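Local coordinates for protein amide synthase (PDB 1L5A) that acts as a condensation enzyme of nonribosomal peptide synthesis in the vibriobactin pathway, probably forming an amide bond between a carrier-bound acyl group and an amine, at residues L222-A227 against S369-L374; I334-F339 against F364-S369. All coordinates share one frame; numbering follows the deposited sequence.

Contact 1 of 2, residues L222-A227 against S369-L374; sequences LLLKLA and SPQHEL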
loop_
_atom_site.group_PDB
_atom_site.type_symbol
_atom_site.label_atom_id
_atom_site.label_comp_id
_atom_site.label_asym_id
_atom_site.label_seq_id
_atom_site.Cartn_x
_atom_site.Cartn_y
_atom_site.Cartn_z
ATOM N N LEU A 222 -4.471 -21.735 -28.661
ATOM C CA LEU A 222 -5.759 -21.702 -27.960
ATOM C C LEU A 222 -5.571 -21.302 -26.498
ATOM O O LEU A 222 -6.350 -20.516 -25.944
ATOM C CB LEU A 222 -6.431 -23.076 -28.031
ATOM C CG LEU A 222 -7.693 -23.271 -27.184
ATOM C CD1 LEU A 222 -8.774 -22.285 -27.587
ATOM C CD2 LEU A 222 -8.193 -24.695 -27.361
ATOM N N LEU A 223 -4.525 -21.857 -25.888
ATOM C CA LEU A 223 -4.183 -21.595 -24.492
ATOM C C LEU A 223 -4.040 -20.089 -24.315
ATOM O O LEU A 223 -4.589 -19.502 -23.373
ATOM C CB LEU A 223 -2.855 -22.270 -24.141
ATOM C CG LEU A 223 -2.546 -22.711 -22.708
ATOM C CD1 LEU A 223 -1.071 -22.436 -22.463
ATOM C CD2 LEU A 223 -3.413 -22.000 -21.671
ATOM N N LEU A 224 -3.291 -19.469 -25.227
ATOM C CA LEU A 224 -3.088 -18.031 -25.169
ATOM C C LEU A 224 -4.432 -17.339 -25.309
ATOM O O LEU A 224 -4.837 -16.611 -24.401
ATOM C CB LEU A 224 -2.128 -17.575 -26.266
ATOM C CG LEU A 224 -0.665 -17.939 -25.991
ATOM C CD1 LEU A 224 0.183 -17.760 -27.245
ATOM C CD2 LEU A 224 -0.148 -17.066 -24.859
ATOM N N LYS A 225 -5.135 -17.578 -26.418
ATOM C CA LYS A 225 -6.440 -16.949 -26.613
ATOM C C LYS A 225 -7.252 -17.064 -25.337
ATOM O O LYS A 225 -7.667 -16.057 -24.761
ATOM C CB LYS A 225 -7.212 -17.594 -27.765
ATOM C CG LYS A 225 -6.900 -17.020 -29.143
ATOM C CD LYS A 225 -5.464 -17.303 -29.553
ATOM C CE LYS A 225 -5.201 -16.922 -31.003
ATOM N NZ LYS A 225 -3.818 -17.297 -31.425
ATOM N N LEU A 226 -7.462 -18.295 -24.886
ATOM C CA LEU A 226 -8.224 -18.534 -23.670
ATOM C C LEU A 226 -7.760 -17.637 -22.531
ATOM O O LEU A 226 -8.577 -17.066 -21.810
ATOM C CB LEU A 226 -8.091 -19.996 -23.264
ATOM C CG LEU A 226 -8.963 -20.938 -24.079
ATOM C CD1 LEU A 226 -8.422 -22.350 -24.025
ATOM C CD2 LEU A 226 -10.375 -20.868 -23.524
ATOM N N ALA A 227 -6.443 -17.516 -22.382
ATOM C CA ALA A 227 -5.842 -16.696 -21.335
ATOM C C ALA A 227 -6.225 -15.237 -21.504
ATOM O O ALA A 227 -6.706 -14.595 -20.565
ATOM C CB ALA A 227 -4.339 -16.835 -21.384
ATOM N N SER A 369 6.736 -22.774 -22.830
ATOM C CA SER A 369 5.875 -21.641 -23.107
ATOM C C SER A 369 5.030 -21.865 -24.351
ATOM O O SER A 369 5.517 -22.364 -25.367
ATOM C CB SER A 369 6.743 -20.397 -23.296
ATOM O OG SER A 369 5.982 -19.322 -23.806
ATOM N N PRO A 370 3.745 -21.490 -24.292
ATOM C CA PRO A 370 2.876 -21.677 -25.458
ATOM C C PRO A 370 3.427 -20.983 -26.712
ATOM O O PRO A 370 3.015 -21.283 -27.834
ATOM C CB PRO A 370 1.535 -21.107 -24.989
ATOM C CG PRO A 370 1.910 -20.170 -23.870
ATOM C CD PRO A 370 3.014 -20.886 -23.168
ATOM N N GLN A 371 4.360 -20.059 -26.511
ATOM C CA GLN A 371 4.971 -19.343 -27.620
ATOM C C GLN A 371 5.964 -20.245 -28.355
ATOM O O GLN A 371 6.326 -19.990 -29.510
ATOM C CB GLN A 371 5.701 -18.092 -27.123
ATOM C CG GLN A 371 4.834 -16.857 -26.949
ATOM C CD GLN A 371 4.252 -16.731 -25.563
ATOM O OE1 GLN A 371 4.980 -16.704 -24.574
ATOM N NE2 GLN A 371 2.933 -16.642 -25.481
ATOM N N HIS A 372 6.412 -21.297 -27.680
ATOM C CA HIS A 372 7.359 -22.225 -28.280
ATOM C C HIS A 372 6.897 -23.652 -28.028
ATOM O O HIS A 372 5.860 -24.078 -28.534
ATOM C CB HIS A 372 8.750 -21.994 -27.687
ATOM C CG HIS A 372 9.271 -20.609 -27.909
ATOM N ND1 HIS A 372 9.371 -20.045 -29.165
ATOM C CD2 HIS A 372 9.705 -19.666 -27.039
ATOM C CE1 HIS A 372 9.841 -18.815 -29.057
ATOM N NE2 HIS A 372 10.052 -18.560 -27.777
ATOM N N GLU A 373 7.677 -24.396 -27.256
ATOM C CA GLU A 373 7.306 -25.755 -26.924
ATOM C C GLU A 373 6.899 -25.756 -25.458
ATOM O O GLU A 373 7.578 -25.172 -24.612
ATOM C CB GLU A 373 8.475 -26.710 -27.154
ATOM C CG GLU A 373 8.157 -28.153 -26.808
ATOM C CD GLU A 373 9.318 -29.088 -27.076
ATOM O OE1 GLU A 373 10.474 -28.690 -26.811
ATOM O OE2 GLU A 373 9.075 -30.227 -27.535
ATOM N N LEU A 374 5.771 -26.395 -25.174
ATOM C CA LEU A 374 5.259 -26.489 -23.818
ATOM C C LEU A 374 5.001 -27.951 -23.499
ATOM O O LEU A 374 4.157 -28.592 -24.132
ATOM C CB LEU A 374 3.955 -25.711 -23.694
ATOM C CG LEU A 374 3.306 -25.729 -22.316
ATOM C CD1 LEU A 374 4.164 -24.938 -21.337
ATOM C CD2 LEU A 374 1.918 -25.138 -22.418
#
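Leu223 and Leu224 meet the ring of Pro370 from two consecutive positions of one helix, a compact case of a hairpin turn docked on a helix through a proline. CB of Pro370 lies 3.9 Å from Leu223 CD1, while its CG is 3.9 Å from Leu224 CD2; each of the two ring carbons also touches the other leucine at nearly the same distance, so this edge of the ring is shared between them. The Leu224 and Pro370 side chains cross at about a right angle; Leu223 meets the proline at a slant. In Leu223 the CG is swung beside the carbonyl carbon (chi1 -152°), and its CD1 branch does double duty, touching CD2 of Leu374 at 4.0 Å as well as the proline. Leu224 turns the other way, its CG beside the backbone N (chi1 -74°), and offers both methyls to Gln371. The bent chain of the glutamine brings its amide back toward the helix, where NE2 stands 3.2 Å from Leu224 CD2 in a crosswise approach. No hydrogen bond joins the two segments, and apart from this amide the contact is apolar. The turn itself is held by its backbone, a type I beta turn from Ser369 to His372 in which His372 N donates to Ser369 O at 2.7 Å. A second bond, Ser369 N to Glu373 O, and a classic beta bulge at His372 and Glu373 opposite Ser369 finish the reversal. This turn links strands 362-368 and 374-381, and its apolar side rests on helix 217-229. Trp234 of helix 234-249 touches Leu223, Pro370 and Leu374, while Leu222 and Leu226 carry helix 217-229 onto helices 387-409 and 415-420.

Contact 2 of 2, residues I334-F339 against F364-S369; sequences INILPF and FTFRGS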
loop_
_atom_site.group_PDB
_atom_site.type_symbol
_atom_site.label_atom_id
_atom_site.label_comp_id
_atom_site.label_asym_id
_atom_site.label_seq_id
_atom_site.Cartn_x
_atom_site.Cartn_y
_atom_site.Cartn_z
ATOM N N ILE A 334 0.548 -28.436 -8.659
ATOM C CA ILE A 334 0.851 -27.975 -10.010
ATOM C C ILE A 334 1.992 -26.944 -9.999
ATOM O O ILE A 334 2.104 -26.117 -9.105
ATOM C CB ILE A 334 -0.423 -27.434 -10.724
ATOM C CG1 ILE A 334 -0.096 -27.085 -12.172
ATOM C CG2 ILE A 334 -0.966 -26.225 -10.004
ATOM C CD1 ILE A 334 -1.304 -26.814 -13.011
ATOM N N ASN A 335 2.867 -27.039 -10.986
ATOM C CA ASN A 335 4.040 -26.169 -11.103
ATOM C C ASN A 335 4.111 -25.705 -12.531
ATOM O O ASN A 335 3.929 -26.505 -13.459
ATOM C CB ASN A 335 5.327 -26.963 -10.847
ATOM C CG ASN A 335 6.058 -26.533 -9.601
ATOM O OD1 ASN A 335 6.416 -25.371 -9.456
ATOM N ND2 ASN A 335 6.296 -27.481 -8.695
ATOM N N ILE A 336 4.377 -24.423 -12.721
ATOM C CA ILE A 336 4.536 -23.911 -14.072
ATOM C C ILE A 336 5.974 -23.416 -14.159
ATOM O O ILE A 336 6.397 -22.586 -13.360
ATOM C CB ILE A 336 3.609 -22.740 -14.373
ATOM C CG1 ILE A 336 2.130 -23.141 -14.182
ATOM C CG2 ILE A 336 3.897 -22.264 -15.770
ATOM C CD1 ILE A 336 1.623 -24.216 -15.144
ATOM N N LEU A 337 6.733 -23.949 -15.106
ATOM C CA LEU A 337 8.128 -23.544 -15.284
ATOM C C LEU A 337 8.250 -22.852 -16.638
ATOM O O LEU A 337 8.533 -23.496 -17.652
ATOM C CB LEU A 337 9.021 -24.774 -15.208
ATOM C CG LEU A 337 8.785 -25.488 -13.871
ATOM C CD1 LEU A 337 9.770 -26.628 -13.731
ATOM C CD2 LEU A 337 8.907 -24.496 -12.707
ATOM N N PRO A 338 8.057 -21.520 -16.655
ATOM C CA PRO A 338 8.092 -20.634 -17.822
ATOM C C PRO A 338 9.397 -20.002 -18.259
ATOM O O PRO A 338 9.539 -19.609 -19.416
ATOM C CB PRO A 338 7.091 -19.563 -17.432
ATOM C CG PRO A 338 7.466 -19.325 -15.981
ATOM C CD PRO A 338 7.746 -20.745 -15.435
ATOM N N PHE A 339 10.344 -19.889 -17.341
ATOM C CA PHE A 339 11.622 -19.237 -17.629
ATOM C C PHE A 339 12.601 -19.927 -18.577
ATOM O O PHE A 339 12.814 -21.135 -18.494
ATOM C CB PHE A 339 12.298 -18.945 -16.304
ATOM C CG PHE A 339 11.441 -18.150 -15.367
ATOM C CD1 PHE A 339 11.277 -18.548 -14.043
ATOM C CD2 PHE A 339 10.825 -16.973 -15.804
ATOM C CE1 PHE A 339 10.523 -17.786 -13.166
ATOM C CE2 PHE A 339 10.066 -16.199 -14.936
ATOM C CZ PHE A 339 9.913 -16.604 -13.611
ATOM N N PHE A 364 1.872 -32.132 -11.263
ATOM C CA PHE A 364 1.664 -31.816 -12.668
ATOM C C PHE A 364 2.560 -30.624 -12.935
ATOM O O PHE A 364 2.456 -29.600 -12.264
ATOM C CB PHE A 364 0.199 -31.464 -12.952
ATOM C CG PHE A 364 -0.743 -32.581 -12.642
ATOM C CD1 PHE A 364 -1.556 -32.532 -11.514
ATOM C CD2 PHE A 364 -0.746 -33.731 -13.422
ATOM C CE1 PHE A 364 -2.355 -33.619 -11.156
ATOM C CE2 PHE A 364 -1.539 -34.822 -13.073
ATOM C CZ PHE A 364 -2.343 -34.769 -11.936
ATOM N N THR A 365 3.460 -30.763 -13.895
ATOM C CA THR A 365 4.366 -29.679 -14.203
ATOM C C THR A 365 4.335 -29.265 -15.663
ATOM O O THR A 365 4.281 -30.088 -16.571
ATOM C CB THR A 365 5.788 -30.039 -13.803
ATOM O OG1 THR A 365 5.943 -29.818 -12.397
ATOM C CG2 THR A 365 6.791 -29.195 -14.568
ATOM N N PHE A 366 4.341 -27.962 -15.880
ATOM C CA PHE A 366 4.332 -27.453 -17.232
ATOM C C PHE A 366 5.609 -26.656 -17.431
ATOM O O PHE A 366 5.811 -25.625 -16.786
ATOM C CB PHE A 366 3.112 -26.572 -17.453
ATOM C CG PHE A 366 1.827 -27.334 -17.579
ATOM C CD1 PHE A 366 0.972 -27.470 -16.492
ATOM C CD2 PHE A 366 1.444 -27.884 -18.809
ATOM C CE1 PHE A 366 -0.267 -28.144 -16.627
ATOM C CE2 PHE A 366 0.222 -28.552 -18.955
ATOM C CZ PHE A 366 -0.637 -28.681 -17.860
ATOM N N ARG A 367 6.492 -27.156 -18.289
ATOM C CA ARG A 367 7.733 -26.450 -18.556
ATOM C C ARG A 367 7.746 -25.970 -19.993
ATOM O O ARG A 367 7.380 -26.699 -20.918
ATOM C CB ARG A 367 8.961 -27.330 -18.265
ATOM C CG ARG A 367 8.705 -28.843 -18.270
ATOM C CD ARG A 367 9.988 -29.650 -17.986
ATOM N NE ARG A 367 10.783 -29.817 -19.197
ATOM C CZ ARG A 367 10.534 -30.722 -20.140
ATOM N NH1 ARG A 367 9.514 -31.562 -20.004
ATOM N NH2 ARG A 367 11.286 -30.763 -21.239
ATOM N N GLY A 368 8.150 -24.718 -20.169
ATOM C CA GLY A 368 8.201 -24.139 -21.494
ATOM C C GLY A 368 7.283 -22.940 -21.632
ATOM O O GLY A 368 7.051 -22.188 -20.676
ATOM N N SER A 369 6.736 -22.774 -22.830
ATOM C CA SER A 369 5.875 -21.641 -23.107
ATOM C C SER A 369 5.030 -21.865 -24.351
ATOM O O SER A 369 5.517 -22.364 -25.367
ATOM C CB SER A 369 6.743 -20.397 -23.296
ATOM O OG SER A 369 5.982 -19.322 -23.806
#
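Strands 334-337 and 364-368 run parallel, their axes 4.6 Å apart and only 6° from aligned, and Ile334 through Leu337 pair in register with Phe364 through Arg367. Neighbours in the sheet but not in sequence, they exemplify a parallel pair whose connection detours: intervening strand 348-356 belongs to the five-stranded sheet of this condensation domain. Bonds pass back and forth, Asn335 N to Phe364 O at 2.9 Å, Phe366 N to Asn335 O, and Leu337 N to Phe366 O. Ile334, Ile336, Phe364 and Phe366 occupy one face, where the two isoleucines and Phe366 pack on helix 234-249. There the ring of Phe366 receives two isoleucine methyls from the adjacent strand: Ile334 CD1 comes to its edge, near the ring plane, 4.0 Å from CE1, and Ile336 CD1 arrives obliquely, 3.6 Å from Phe366 CD1. The bend of Ile336 at chi2 (-64°) brings that methyl equally near Phe366 CB. Phe364 instead sends its ring away from the partner strand to helix 387-409, where it meets Phe397 and His393 edge-to-face. On the other face Thr365 splits its branches between two residues: OG1 lies 3.3 Å from Asn335 CB, whereas CG2 meets Leu337 CD1 at 4.0 Å. Arg367 keeps its CB against Leu337, but its guanidinium leads off to a salt bridge with Asp377 of strand 374-381. The ladder closes at Gly368, whose N reaches Leu337 O at 2.8 Å, tilted 21° from the carbonyl plane.

In the fold
Contact 2 pairs two strands of the four-stranded sheet, and contact 1 docks the turn that follows one of them on helix 217-229. Their centres are about 12 Å apart, and they share Ser369, which follows the strand of contact 2 and is the first residue of the turn in contact 1. They also touch directly: Leu374 CD1 sits 3.7 Å from Arg367 O. Helix 234-249 serves both, Trp234 packing on Ile336 and Pro338 as well as on the 369-374 turn. The centre of contact 2 lies about 9 Å from the centre of the chain, that of contact 1 about 20 Å. Phe339 of contact 2 meets Tyr132, within the HHxxxDG motif region that marks the active site in condensation domains.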